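Local coordinates for tryptophane-5-halogenase (Microbispora sp. ATCC PTA-5024, PDB 5UAO), which probably catalyses the FAD-dependent chlorination of a tryptophan at its 5-position in the lanthipeptide NAI-107, generating 5-chlorotryptophan, at residues Gly71-Ser76 / Leu354-Leu359; Tyr77-Leu82 / Phe172-Asp177; Leu103-Glu108 / Thr274-Met279. All blocks are in the same frame, centred on the assembly; numbering follows the deposited sequence.

Contact 1. Residues Gly71-Ser76 / Leu354-Leu359. With FAD (flavin-adenine dinucleotide), chain E.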
loop_
_atom_site.group_PDB
_atom_site.type_symbol
_atom_site.label_atom_id
_atom_site.label_comp_id
_atom_site.label_asym_id
_atom_site.label_seq_id
_atom_site.Cartn_x
_atom_site.Cartn_y
_atom_site.Cartn_z
ATOM N N GLY A 71 25.251 -15.001 5.966
ATOM C CA GLY A 71 23.769 -14.916 5.829
ATOM C C GLY A 71 23.122 -16.176 5.206
ATOM O O GLY A 71 23.214 -16.377 3.966
ATOM N N GLU A 72 22.512 -17.031 6.054
ATOM C CA GLU A 72 22.129 -18.389 5.645
ATOM C C GLU A 72 20.617 -18.747 5.644
ATOM O O GLU A 72 20.242 -19.738 5.011
ATOM C CB GLU A 72 22.911 -19.420 6.465
ATOM C CG GLU A 72 24.409 -19.348 6.118
ATOM C CD GLU A 72 25.297 -20.375 6.810
ATOM O OE1 GLU A 72 24.972 -20.843 7.904
ATOM O OE2 GLU A 72 26.336 -20.657 6.248
ATOM N N ALA A 73 19.765 -17.976 6.289
ATOM C CA ALA A 73 18.347 -18.302 6.309
ATOM C C ALA A 73 17.596 -17.316 5.411
ATOM O O ALA A 73 17.979 -16.165 5.332
ATOM C CB ALA A 73 17.756 -18.255 7.727
ATOM N N THR A 74 16.495 -17.742 4.822
ATOM C CA THR A 74 15.737 -16.855 3.952
ATOM C C THR A 74 14.249 -16.931 4.236
ATOM O O THR A 74 13.783 -17.546 5.214
ATOM C CB THR A 74 16.022 -17.148 2.431
ATOM O OG1 THR A 74 15.559 -18.461 2.082
ATOM C CG2 THR A 74 17.477 -17.186 2.179
ATOM N N VAL A 75 13.482 -16.282 3.377
ATOM C CA VAL A 75 12.010 -16.307 3.461
ATOM C C VAL A 75 11.456 -16.962 2.178
ATOM O O VAL A 75 12.177 -17.101 1.169
ATOM C CB VAL A 75 11.407 -14.886 3.642
ATOM C CG1 VAL A 75 11.842 -14.227 4.918
ATOM C CG2 VAL A 75 11.679 -13.994 2.438
ATOM N N SER A 76 10.156 -17.242 2.190
ATOM C CA SER A 76 9.527 -18.016 1.157
ATOM C C SER A 76 9.688 -17.392 -0.232
ATOM O O SER A 76 9.979 -18.102 -1.241
ATOM C CB SER A 76 8.072 -18.321 1.539
ATOM O OG SER A 76 7.412 -17.097 1.504
ATOM N N LEU A 354 17.278 -11.301 12.756
ATOM C CA LEU A 354 16.176 -11.937 13.523
ATOM C C LEU A 354 14.940 -12.450 12.681
ATOM O O LEU A 354 14.147 -13.362 13.053
ATOM C CB LEU A 354 15.795 -10.950 14.621
ATOM C CG LEU A 354 14.999 -11.372 15.833
ATOM C CD1 LEU A 354 15.543 -12.587 16.540
ATOM C CD2 LEU A 354 15.021 -10.165 16.771
ATOM N N GLU A 355 14.710 -11.838 11.557
ATOM C CA GLU A 355 13.602 -12.289 10.640
ATOM C C GLU A 355 14.067 -12.686 9.233
ATOM O O GLU A 355 13.258 -12.745 8.284
ATOM C CB GLU A 355 12.544 -11.188 10.576
ATOM C CG GLU A 355 11.738 -11.078 11.859
ATOM C CD GLU A 355 10.675 -12.153 11.998
ATOM O OE1 GLU A 355 10.510 -12.956 11.036
ATOM O OE2 GLU A 355 10.075 -12.262 13.096
ATOM N N SER A 356 15.384 -12.903 9.106
ATOM C CA SER A 356 16.120 -13.040 7.812
ATOM C C SER A 356 15.591 -12.277 6.628
ATOM O O SER A 356 15.112 -12.815 5.645
ATOM C CB SER A 356 16.298 -14.493 7.412
ATOM O OG SER A 356 15.194 -15.206 7.747
ATOM N N SER A 357 15.628 -10.987 6.770
ATOM C CA SER A 357 15.232 -10.106 5.721
ATOM C C SER A 357 16.390 -9.733 4.784
ATOM O O SER A 357 16.154 -9.084 3.805
ATOM C CB SER A 357 14.740 -8.817 6.370
ATOM O OG SER A 357 15.634 -8.446 7.377
ATOM N N GLY A 358 17.645 -10.083 5.087
ATOM C CA GLY A 358 18.795 -9.617 4.280
ATOM C C GLY A 358 18.698 -9.950 2.796
ATOM O O GLY A 358 18.730 -9.041 1.946
ATOM N N LEU A 359 18.565 -11.240 2.500
ATOM C CA LEU A 359 18.453 -11.763 1.134
ATOM C C LEU A 359 17.162 -11.279 0.436
ATOM O O LEU A 359 17.147 -10.972 -0.768
ATOM C CB LEU A 359 18.544 -13.276 1.102
ATOM C CG LEU A 359 19.956 -13.848 0.764
ATOM C CD1 LEU A 359 21.036 -13.082 1.379
ATOM C CD2 LEU A 359 20.176 -15.297 1.137
HETATM P PA FAD E . 29.815 -8.712 1.645
HETATM O O1A FAD E . 29.467 -10.194 1.792
HETATM O O2A FAD E . 30.451 -7.895 2.787
HETATM O O5B FAD E . 30.643 -8.487 0.285
HETATM C C5B FAD E . 31.377 -7.325 -0.043
HETATM C C4B FAD E . 32.168 -7.631 -1.302
HETATM O O4B FAD E . 32.659 -6.333 -1.647
HETATM C C3B FAD E . 33.392 -8.563 -1.180
HETATM O O3B FAD E . 33.525 -9.513 -2.353
HETATM C C2B FAD E . 34.578 -7.593 -1.150
HETATM O O2B FAD E . 35.866 -8.142 -1.643
HETATM C C1B FAD E . 34.032 -6.468 -2.030
HETATM N N9A FAD E . 34.780 -5.205 -1.823
HETATM C C8A FAD E . 34.736 -4.400 -0.720
HETATM N N7A FAD E . 35.546 -3.322 -0.917
HETATM C C5A FAD E . 36.116 -3.472 -2.138
HETATM C C6A FAD E . 37.106 -2.722 -2.902
HETATM N N6A FAD E . 37.625 -1.567 -2.388
HETATM N N1A FAD E . 37.420 -3.179 -4.105
HETATM C C2A FAD E . 36.892 -4.300 -4.634
HETATM N N3A FAD E . 36.003 -5.040 -3.970
HETATM C C4A FAD E . 35.600 -4.669 -2.740
HETATM N N1 FAD E . 20.782 -12.310 5.518
HETATM C C2 FAD E . 19.819 -13.275 5.330
HETATM O O2 FAD E . 19.074 -13.251 4.298
HETATM N N3 FAD E . 19.645 -14.284 6.226
HETATM C C4 FAD E . 20.388 -14.418 7.343
HETATM O O4 FAD E . 20.133 -15.386 8.124
HETATM C C4X FAD E . 21.457 -13.393 7.591
HETATM N N5 FAD E . 22.232 -13.378 8.712
HETATM C C5X FAD E . 23.189 -12.443 8.921
HETATM C C6 FAD E . 23.943 -12.490 10.087
HETATM C C7 FAD E . 24.907 -11.534 10.356
HETATM C C7M FAD E . 25.759 -11.566 11.590
HETATM C C8 FAD E . 25.182 -10.488 9.374
HETATM C C8M FAD E . 26.250 -9.458 9.676
HETATM C C9 FAD E . 24.425 -10.433 8.216
HETATM C C9A FAD E . 23.411 -11.349 7.929
HETATM N N10 FAD E . 22.609 -11.282 6.737
HETATM C C10 FAD E . 21.616 -12.302 6.581
HETATM C "C1'" FAD E . 22.773 -10.317 5.607
HETATM C "C2'" FAD E . 23.525 -11.198 4.497
HETATM O "O2'" FAD E . 24.631 -11.707 5.231
HETATM C "C3'" FAD E . 24.425 -10.815 3.268
HETATM O "O3'" FAD E . 25.333 -11.799 2.642
HETATM C "C4'" FAD E . 25.595 -10.028 3.781
HETATM O "O4'" FAD E . 25.448 -9.738 5.204
HETATM C "C5'" FAD E . 25.774 -8.880 2.787
HETATM O "O5'" FAD E . 26.275 -9.359 1.573
HETATM P P FAD E . 27.102 -8.232 0.723
HETATM O O1P FAD E . 26.363 -6.964 0.718
HETATM O O2P FAD E . 27.305 -8.950 -0.606
HETATM O O3P FAD E . 28.452 -7.832 1.429
#

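Contact 2. Residues Tyr77-Leu82 / Phe172-Asp177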
loop_
_atom_site.group_PDB
_atom_site.type_symbol
_atom_site.label_atom_id
_atom_site.label_comp_id
_atom_site.label_asym_id
_atom_site.label_seq_id
_atom_site.Cartn_x
_atom_site.Cartn_y
_atom_site.Cartn_z
ATOM N N TYR A 77 9.652 -16.079 -0.319
ATOM C CA TYR A 77 9.828 -15.381 -1.611
ATOM C C TYR A 77 11.114 -15.708 -2.341
ATOM O O TYR A 77 11.216 -15.739 -3.594
ATOM C CB TYR A 77 9.772 -13.878 -1.349
ATOM C CG TYR A 77 9.797 -13.050 -2.582
ATOM C CD1 TYR A 77 8.639 -12.936 -3.348
ATOM C CD2 TYR A 77 10.949 -12.379 -3.004
ATOM C CE1 TYR A 77 8.595 -12.166 -4.500
ATOM C CE2 TYR A 77 10.928 -11.624 -4.185
ATOM C CZ TYR A 77 9.740 -11.536 -4.932
ATOM O OH TYR A 77 9.601 -10.818 -6.090
ATOM N N MET A 78 12.155 -15.925 -1.537
ATOM C CA MET A 78 13.476 -16.153 -2.083
ATOM C C MET A 78 13.502 -17.408 -2.924
ATOM O O MET A 78 14.330 -17.533 -3.870
ATOM C CB MET A 78 14.523 -16.245 -0.984
ATOM C CG MET A 78 15.896 -15.898 -1.448
ATOM S SD MET A 78 16.052 -14.198 -2.029
ATOM C CE MET A 78 17.686 -14.214 -2.740
ATOM N N VAL A 79 12.683 -18.386 -2.573
ATOM C CA VAL A 79 12.580 -19.591 -3.412
ATOM C C VAL A 79 12.152 -19.320 -4.855
ATOM O O VAL A 79 12.781 -19.842 -5.822
ATOM C CB VAL A 79 11.626 -20.615 -2.780
ATOM C CG1 VAL A 79 11.492 -21.854 -3.657
ATOM C CG2 VAL A 79 12.152 -21.006 -1.377
ATOM N N MET A 80 11.118 -18.492 -5.025
ATOM C CA MET A 80 10.733 -18.000 -6.330
ATOM C C MET A 80 11.731 -17.147 -7.041
ATOM O O MET A 80 11.935 -17.278 -8.273
ATOM C CB MET A 80 9.385 -17.308 -6.260
ATOM C CG MET A 80 8.253 -18.261 -5.946
ATOM S SD MET A 80 6.649 -17.448 -6.090
ATOM C CE MET A 80 6.697 -16.496 -4.588
ATOM N N PHE A 81 12.344 -16.217 -6.321
ATOM C CA PHE A 81 13.420 -15.428 -6.901
ATOM C C PHE A 81 14.547 -16.266 -7.486
ATOM O O PHE A 81 14.936 -16.115 -8.659
ATOM C CB PHE A 81 13.946 -14.435 -5.834
ATOM C CG PHE A 81 14.974 -13.494 -6.352
ATOM C CD1 PHE A 81 14.620 -12.311 -6.931
ATOM C CD2 PHE A 81 16.299 -13.781 -6.191
ATOM C CE1 PHE A 81 15.604 -11.461 -7.450
ATOM C CE2 PHE A 81 17.269 -12.961 -6.693
ATOM C CZ PHE A 81 16.924 -11.781 -7.307
ATOM N N LEU A 82 15.028 -17.227 -6.712
ATOM C CA LEU A 82 16.115 -18.037 -7.190
ATOM C C LEU A 82 15.705 -18.799 -8.444
ATOM O O LEU A 82 16.432 -18.786 -9.453
ATOM C CB LEU A 82 16.648 -19.012 -6.112
ATOM C CG LEU A 82 17.328 -18.343 -4.886
ATOM C CD1 LEU A 82 17.444 -19.340 -3.740
ATOM C CD2 LEU A 82 18.682 -17.721 -5.239
ATOM N N PHE A 172 7.421 -22.002 2.194
ATOM C CA PHE A 172 8.610 -22.382 2.999
ATOM C C PHE A 172 9.831 -21.765 2.349
ATOM O O PHE A 172 9.803 -21.308 1.179
ATOM C CB PHE A 172 8.753 -23.933 3.112
ATOM C CG PHE A 172 9.192 -24.578 1.781
ATOM C CD1 PHE A 172 8.247 -24.894 0.791
ATOM C CD2 PHE A 172 10.537 -24.749 1.500
ATOM C CE1 PHE A 172 8.658 -25.389 -0.443
ATOM C CE2 PHE A 172 10.970 -25.282 0.282
ATOM C CZ PHE A 172 10.013 -25.610 -0.694
ATOM N N ALA A 173 10.954 -21.802 3.069
ATOM C CA ALA A 173 12.178 -21.156 2.623
ATOM C C ALA A 173 13.341 -22.101 2.806
ATOM O O ALA A 173 13.167 -23.280 3.179
ATOM C CB ALA A 173 12.404 -19.885 3.391
ATOM N N TYR A 174 14.511 -21.627 2.399
ATOM C CA TYR A 174 15.701 -22.416 2.495
ATOM C C TYR A 174 16.602 -21.932 3.621
ATOM O O TYR A 174 16.721 -20.717 3.918
ATOM C CB TYR A 174 16.519 -22.312 1.229
ATOM C CG TYR A 174 15.884 -22.877 -0.053
ATOM C CD1 TYR A 174 15.248 -24.108 -0.063
ATOM C CD2 TYR A 174 16.036 -22.209 -1.271
ATOM C CE1 TYR A 174 14.695 -24.611 -1.231
ATOM C CE2 TYR A 174 15.530 -22.746 -2.473
ATOM C CZ TYR A 174 14.846 -23.946 -2.429
ATOM O OH TYR A 174 14.340 -24.493 -3.614
ATOM N N HIS A 175 17.349 -22.873 4.143
ATOM C CA HIS A 175 18.634 -22.564 4.811
ATOM C C HIS A 175 19.757 -23.055 3.884
ATOM O O HIS A 175 19.698 -24.196 3.327
ATOM C CB HIS A 175 18.782 -23.302 6.139
ATOM C CG HIS A 175 17.710 -23.073 7.143
ATOM N ND1 HIS A 175 16.943 -24.106 7.642
ATOM C CD2 HIS A 175 17.350 -21.977 7.856
ATOM C CE1 HIS A 175 16.100 -23.639 8.545
ATOM N NE2 HIS A 175 16.353 -22.357 8.715
ATOM N N MET A 176 20.765 -22.209 3.690
ATOM C CA MET A 176 21.835 -22.424 2.688
ATOM C C MET A 176 23.212 -22.095 3.280
ATOM O O MET A 176 23.466 -20.957 3.726
ATOM C CB MET A 176 21.611 -21.559 1.445
ATOM C CG MET A 176 20.256 -21.747 0.798
ATOM S SD MET A 176 19.865 -20.454 -0.389
ATOM C CE MET A 176 19.702 -19.054 0.699
ATOM N N ASP A 177 24.080 -23.091 3.307
ATOM C CA ASP A 177 25.470 -22.893 3.620
ATOM C C ASP A 177 26.066 -21.835 2.748
ATOM O O ASP A 177 26.025 -21.921 1.522
ATOM C CB ASP A 177 26.238 -24.201 3.419
ATOM C CG ASP A 177 27.690 -24.062 3.741
ATOM O OD1 ASP A 177 27.963 -24.184 4.946
ATOM O OD2 ASP A 177 28.538 -23.825 2.822
#

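Contact 3. Residues Leu103-Glu108 / Thr274-Met279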
loop_
_atom_site.group_PDB
_atom_site.type_symbol
_atom_site.label_atom_id
_atom_site.label_comp_id
_atom_site.label_asym_id
_atom_site.label_seq_id
_atom_site.Cartn_x
_atom_site.Cartn_y
_atom_site.Cartn_z
ATOM N N LEU A 103 10.361 -23.859 7.731
ATOM C CA LEU A 103 8.923 -23.771 7.795
ATOM C C LEU A 103 8.531 -22.535 8.604
ATOM O O LEU A 103 7.356 -22.068 8.587
ATOM C CB LEU A 103 8.343 -25.013 8.508
ATOM C CG LEU A 103 8.547 -26.358 7.808
ATOM C CD1 LEU A 103 7.815 -27.470 8.498
ATOM C CD2 LEU A 103 8.066 -26.231 6.395
ATOM N N GLY A 104 9.521 -22.012 9.293
ATOM C CA GLY A 104 9.353 -20.814 10.106
ATOM C C GLY A 104 10.494 -20.622 11.087
ATOM O O GLY A 104 11.600 -21.135 10.898
ATOM N N ILE A 105 10.222 -19.788 12.100
ATOM C CA ILE A 105 11.152 -19.532 13.163
ATOM C C ILE A 105 10.536 -20.019 14.494
ATOM O O ILE A 105 9.370 -19.714 14.828
ATOM C CB ILE A 105 11.469 -18.034 13.302
ATOM C CG1 ILE A 105 12.093 -17.480 12.029
ATOM C CG2 ILE A 105 12.322 -17.815 14.525
ATOM C CD1 ILE A 105 12.271 -15.980 11.945
ATOM N N ARG A 106 11.328 -20.808 15.207
ATOM C CA ARG A 106 11.052 -21.111 16.584
ATOM C C ARG A 106 11.672 -20.113 17.530
ATOM O O ARG A 106 12.914 -20.088 17.733
ATOM C CB ARG A 106 11.591 -22.482 16.921
ATOM C CG ARG A 106 11.195 -22.978 18.286
ATOM C CD ARG A 106 11.687 -24.390 18.631
ATOM N NE ARG A 106 11.276 -24.535 20.021
ATOM C CZ ARG A 106 12.032 -24.250 21.084
ATOM N NH1 ARG A 106 13.328 -23.955 20.984
ATOM N NH2 ARG A 106 11.478 -24.317 22.276
ATOM N N PHE A 107 10.809 -19.473 18.289
ATOM C CA PHE A 107 11.208 -18.395 19.182
ATOM C C PHE A 107 11.262 -18.854 20.653
ATOM O O PHE A 107 10.203 -19.055 21.276
ATOM C CB PHE A 107 10.202 -17.248 19.046
ATOM C CG PHE A 107 10.448 -16.317 17.903
ATOM C CD1 PHE A 107 11.464 -15.383 17.980
ATOM C CD2 PHE A 107 9.654 -16.352 16.747
ATOM C CE1 PHE A 107 11.740 -14.525 16.938
ATOM C CE2 PHE A 107 9.906 -15.479 15.715
ATOM C CZ PHE A 107 10.965 -14.579 15.791
ATOM N N GLU A 108 12.477 -19.042 21.199
ATOM C CA GLU A 108 12.630 -19.280 22.641
ATOM C C GLU A 108 12.780 -17.870 23.243
ATOM O O GLU A 108 13.862 -17.304 23.377
ATOM C CB GLU A 108 13.822 -20.121 23.063
ATOM C CG GLU A 108 14.077 -21.330 22.253
ATOM C CD GLU A 108 15.187 -22.137 22.940
ATOM O OE1 GLU A 108 16.270 -22.385 22.296
ATOM O OE2 GLU A 108 15.018 -22.387 24.181
ATOM N N THR A 274 14.409 -22.199 11.634
ATOM C CA THR A 274 15.468 -21.462 12.283
ATOM C C THR A 274 15.032 -21.301 13.751
ATOM O O THR A 274 13.829 -21.108 14.040
ATOM C CB THR A 274 15.603 -20.091 11.604
ATOM O OG1 THR A 274 16.057 -20.253 10.254
ATOM C CG2 THR A 274 16.526 -19.228 12.327
ATOM N N THR A 275 15.971 -21.349 14.683
ATOM C CA THR A 275 15.634 -21.112 16.092
ATOM C C THR A 275 16.245 -19.751 16.489
ATOM O O THR A 275 17.384 -19.414 16.073
ATOM C CB THR A 275 16.177 -22.239 16.983
ATOM O OG1 THR A 275 15.627 -23.498 16.554
ATOM C CG2 THR A 275 15.844 -22.016 18.476
ATOM N N ALA A 276 15.484 -18.987 17.254
ATOM C CA ALA A 276 15.943 -17.727 17.838
ATOM C C ALA A 276 15.786 -17.856 19.333
ATOM O O ALA A 276 14.650 -17.978 19.838
ATOM C CB ALA A 276 15.089 -16.586 17.338
ATOM N N THR A 277 16.933 -17.849 20.026
ATOM C CA THR A 277 16.987 -18.136 21.461
ATOM C C THR A 277 17.434 -16.892 22.220
ATOM O O THR A 277 18.520 -16.360 21.938
ATOM C CB THR A 277 18.008 -19.297 21.686
ATOM O OG1 THR A 277 17.559 -20.495 21.013
ATOM C CG2 THR A 277 18.199 -19.644 23.082
ATOM N N THR A 278 16.694 -16.512 23.234
ATOM C CA THR A 278 17.048 -15.325 24.024
ATOM C C THR A 278 18.318 -15.665 24.843
ATOM O O THR A 278 18.412 -16.762 25.382
ATOM C CB THR A 278 15.931 -14.958 24.949
ATOM O OG1 THR A 278 14.740 -14.631 24.223
ATOM C CG2 THR A 278 16.250 -13.683 25.787
ATOM N N MET A 279 19.261 -14.711 24.909
ATOM C CA MET A 279 20.537 -14.852 25.544
ATOM C C MET A 279 20.667 -13.633 26.491
ATOM O O MET A 279 19.779 -12.774 26.537
ATOM C CB MET A 279 21.677 -14.834 24.513
ATOM C CG MET A 279 21.650 -15.958 23.442
ATOM S SD MET A 279 22.005 -17.555 24.207
ATOM C CE MET A 279 23.781 -17.506 24.166
HETATM O O HOH W 1 15.485 -25.321 18.618
#

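Contact 1. Residues Gly71-Ser76 / Leu354-Leu359
Ala73 and Ser356 touch directly at the pyrimidine end of the isoalloxazine in the FAD site of this flavin-dependent tryptophan halogenase, where Ala73 O approaches Ser356 CB at 3.2 Å. Ala73 O also accepts FAD N3 at 2.7 Å, with an N-H...O angle of 163°, while Ala73 N donates to FAD O4 at 3.2 Å. One residue thus reads both the donor and the acceptor on this side of the ring. From 354-359, Leu359 N donates to FAD O2 at 2.7 Å, so three backbone bonds, two from one segment and one from the other, would restrain rotation of the flavin ring in its own plane.

Behind this first shell, side chains join the segments. Leu359 CD2 presses on Thr74 CG2 at 3.5 Å, closer than carbon atoms usually pack. The methyl is available there because chi1 of Thr74 (65°) sets CG2 beside the backbone N and turns OG1 elsewhere, to a bond with Tyr174 O. Val75 extends the packing, its CG1 lying 3.6 Å from Ser356 O.

A further shell positions these groups. Lys102 NZ donates to Thr74 O, Glu355 OE2 bonds His404, and Glu72 is held by His294 and the backbone N of Asn178. The backbone at Gly71 and Gly358 runs close against the cofactor: Gly358 N is 3.6 Å from FAD O2, and Gly71 CA lies 3.3 Å from FAD C4X.

Contact 2. Residues Tyr77-Leu82 / Phe172-Asp177
Val79 holds CG1 opposite the backbone N (chi1 179°), which leaves CG2 beside that N, and both methyls meet Tyr174. The tyrosine has CG opposite its own carbonyl carbon, and this swings the ring off strand 173-175 toward helix 77-82. CG2 of Val79 consequently lies over one ring face in a CH-pi contact, 4.0 Å from the Tyr174 ring centroid and 14° off the ring normal. The other branch reaches the phenol end, with Val79 CG1 at 3.9 Å from Tyr174 OH. Leu82, one helical turn further on, comes to the ring differently: its CD1 sits at the edge, near the ring plane, 4.0 Å from Tyr174 CD2. That methyl also touches the thioether of Met176, with Leu82 CD1 and Met176 SD 4.3 Å apart.

The backbones cross steeply. Helix and strand axes pass 7.6 Å apart at 85°, a nearly perpendicular helix-on-strand packing, and the side chains of Val79 and Tyr174 likewise cross at about a right angle. Phe93 of helix 90-97 meets the Tyr174 ring as well and touches Leu82 and Met176, placing the contact within a larger apolar cluster. The phenol hydroxyl is hydrogen-bonded to His83 NE2, just beyond the helical segment.

Across the two segments the chemistry is apolar and dispersive. Val79 CG2 also covers Phe172 O, at 3.5 Å, and this buried carbonyl has no polar partner in the model; its burial probably carries an energetic cost that the surrounding packing must offset.

Contact 3. Residues Leu103-Glu108 / Thr274-Met279
Glu108 and Thr277 form the last bridged pair of two parallel strands, 104-108 and 274-279, neighbours in a seven-stranded mixed sheet; at the start of the second strand the Thr274 side chain is about 7 Å from FAD. From Glu108 CB, packed near Ala276 O and Thr277 CA, the chain runs extended. CG passes Thr277 OG1 at 3.8 Å, and CD lies near Thr277 CG2. At the tip, OE1 accepts the Thr277 hydroxyl, OG1 to OE1 being 2.6 Å, with the donor 45° out of the carboxylate plane. OE1 also faces Arg106 NH1 in a salt bridge at 3.6 Å, whereas OE2 is paired with Arg316 of helix 306-316. The carboxylate thus draws on two arginines and a threonine, which probably favours its ionised form.

The ladder beneath is regular: Gly104, Arg106 and Glu108 exchange backbone bonds with Thr274, Ala276 and Thr278. On the other face, Ala276 CB packs 3.9 Å from Phe107 CD1. It also touches Ile105 CG2, which in turn overlies the rim of the Phe107 ring.

The ladder ends in a doubled acceptor. Glu108 O takes Thr278 N nearly in line with its C=O bond and Thr278 OG1 on an in-plane lone pair, each at 2.9 Å.

Overall arrangement
Following the chain from the N terminus, residues 71-76 open contact 1 and run straight into helix 76-85, which supplies the first half of contact 2. Strand 104-108 then begins contact 3. Contact 2 closes first, at 172-177, contact 3 next, at 274-279, and contact 1 last, at 354-359. Contacts 2 and 3 therefore cross, and contact 1 encloses both. Spatially, 71-76 probably hydrogen-bonds to 172-177 through the pairs Glu72 O with Met176 N and Thr74 N with Tyr174 O. His175 NE2 and Thr274 OG1, 2.6 Å apart, join contacts 2 and 3. Ile105 CD1 packs on Leu354 O, tying the sheet of strands 104-108 and 274-279 to loop 354-357.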